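Local coordinates for sigma-E factor negative regulatory protein (PDB 3M4W) that holds the extracytoplasmic-function sigma factor sigma-E inactive at the inner membrane until regulated proteolysis releases it, at residues 59-62 and 63-66. Numbering follows the deposited sequence.
Sequences DYEL and QRRL
Glu61 sits between Arg64 and Arg65 in a salt-bridge network along the last two turns of helix 50-66, in the periplasmic domain of RseA, within the stretch that is the primary binding site for RseB. A single carboxylate oxygen, OE1, takes both arginines. Arg64 comes side-on, its guanidinium plane 81° from the carboxylate: Arg64 NH2 meets the syn lone pair of Glu61 OE1 at 2.6 Å, while Arg64 NE reaches the same oxygen from above the carboxylate plane. From the other side, Arg65 NH1 donates to the anti lone pair of Glu61 OE1 at 2.8 Å. In Arg64, CG anti to the carbonyl carbon (chi1 -77°) brings the aliphatic part over one face of the Tyr60 ring, CG standing 4.0 Å from the centroid in a CH-pi contact, and the bend at chi3 turns the guanidinium to Glu61. A chain of another protein pairs a basic side chain with Glu61 OE2 and an acidic one with Arg64 NH2. With an alanine in place of Arg64, Glu61 OE1 would probably keep only Arg65 of its two arginines here, the ring would lose its CH-pi partner and that acid its mate. On another side of the helix, Leu62 CD2 packs 4.0 Å from Leu66 CG.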
loop_
_atom_site.group_PDB
_atom_site.type_symbol
_atom_site.label_atom_id
_atom_site.label_comp_id
_atom_site.label_asym_id
_atom_site.label_seq_id
_atom_site.Cartn_x
_atom_site.Cartn_y
_atom_site.Cartn_z
ATOM N N ASP E 59 -20.306 -6.439 17.373
ATOM C CA ASP E 59 -21.517 -7.237 17.231
ATOM C C ASP E 59 -22.062 -6.961 15.836
ATOM O O ASP E 59 -22.706 -7.815 15.215
ATOM C CB ASP E 59 -22.561 -6.849 18.269
ATOM C CG ASP E 59 -23.825 -7.672 18.144
ATOM O OD1 ASP E 59 -23.750 -8.912 18.284
ATOM O OD2 ASP E 59 -24.892 -7.081 17.893
ATOM N N TYR E 60 -21.803 -5.748 15.356
ATOM C CA TYR E 60 -22.211 -5.337 14.016
ATOM C C TYR E 60 -21.427 -6.200 13.025
ATOM O O TYR E 60 -21.979 -6.701 12.047
ATOM C CB TYR E 60 -21.871 -3.856 13.795
ATOM C CG TYR E 60 -21.694 -3.458 12.343
ATOM C CD1 TYR E 60 -22.775 -3.391 11.479
ATOM C CD2 TYR E 60 -20.432 -3.171 11.833
ATOM C CE1 TYR E 60 -22.607 -3.049 10.144
ATOM C CE2 TYR E 60 -20.252 -2.830 10.495
ATOM C CZ TYR E 60 -21.340 -2.772 9.658
ATOM O OH TYR E 60 -21.160 -2.460 8.329
ATOM N N GLU E 61 -20.137 -6.377 13.297
ATOM C CA GLU E 61 -19.282 -7.164 12.425
ATOM C C GLU E 61 -19.733 -8.620 12.429
ATOM O O GLU E 61 -19.915 -9.216 11.369
ATOM C CB GLU E 61 -17.820 -7.072 12.877
ATOM C CG GLU E 61 -17.143 -5.716 12.642
ATOM C CD GLU E 61 -17.251 -5.240 11.202
ATOM O OE1 GLU E 61 -17.235 -6.086 10.283
ATOM O OE2 GLU E 61 -17.343 -4.014 10.985
ATOM N N LEU E 62 -19.911 -9.176 13.629
ATOM C CA LEU E 62 -20.346 -10.564 13.811
ATOM C C LEU E 62 -21.594 -10.805 12.972
ATOM O O LEU E 62 -21.714 -11.821 12.297
ATOM C CB LEU E 62 -20.670 -10.827 15.287
ATOM C CG LEU E 62 -20.379 -12.187 15.947
ATOM C CD1 LEU E 62 -21.424 -12.411 17.039
ATOM C CD2 LEU E 62 -20.429 -13.339 14.944
ATOM N N GLN E 63 -22.509 -9.841 13.016
ATOM C CA GLN E 63 -23.775 -9.884 12.279
ATOM C C GLN E 63 -23.562 -9.876 10.766
ATOM O O GLN E 63 -24.190 -10.656 10.037
ATOM C CB GLN E 63 -24.627 -8.669 12.650
ATOM C CG GLN E 63 -26.062 -8.955 13.036
ATOM C CD GLN E 63 -26.272 -8.931 14.537
ATOM O OE1 GLN E 63 -27.379 -8.679 15.013
ATOM N NE2 GLN E 63 -25.207 -9.198 15.294
ATOM N N ARG E 64 -22.693 -8.977 10.298
ATOM C CA ARG E 64 -22.388 -8.848 8.870
ATOM C C ARG E 64 -22.002 -10.175 8.241
ATOM O O ARG E 64 -22.382 -10.474 7.110
ATOM C CB ARG E 64 -21.225 -7.874 8.641
ATOM C CG ARG E 64 -21.571 -6.414 8.759
ATOM C CD ARG E 64 -20.670 -5.595 7.845
ATOM N NE ARG E 64 -19.251 -5.696 8.191
ATOM C CZ ARG E 64 -18.288 -5.814 7.285
ATOM N NH1 ARG E 64 -18.609 -5.850 5.998
ATOM N NH2 ARG E 64 -17.018 -5.905 7.658
ATOM N N ARG E 65 -21.220 -10.951 8.979
ATOM C CA ARG E 65 -20.735 -12.241 8.510
ATOM C C ARG E 65 -21.747 -13.374 8.718
ATOM O O ARG E 65 -21.779 -14.338 7.948
ATOM C CB ARG E 65 -19.406 -12.551 9.203
ATOM C CG ARG E 65 -18.365 -11.464 8.964
ATOM C CD ARG E 65 -17.122 -11.657 9.810
ATOM N NE ARG E 65 -15.999 -10.826 9.360
ATOM C CZ ARG E 65 -15.984 -9.495 9.359
ATOM N NH1 ARG E 65 -17.037 -8.809 9.788
ATOM N NH2 ARG E 65 -14.906 -8.844 8.930
ATOM N N LEU E 66 -22.577 -13.262 9.748
ATOM C CA LEU E 66 -23.583 -14.287 9.992
ATOM C C LEU E 66 -24.727 -14.109 9.013
ATOM O O LEU E 66 -25.569 -14.989 8.890
ATOM C CB LEU E 66 -24.148 -14.193 11.409
ATOM C CG LEU E 66 -23.336 -14.673 12.610
ATOM C CD1 LEU E 66 -24.185 -14.483 13.853
ATOM C CD2 LEU E 66 -22.956 -16.138 12.461
#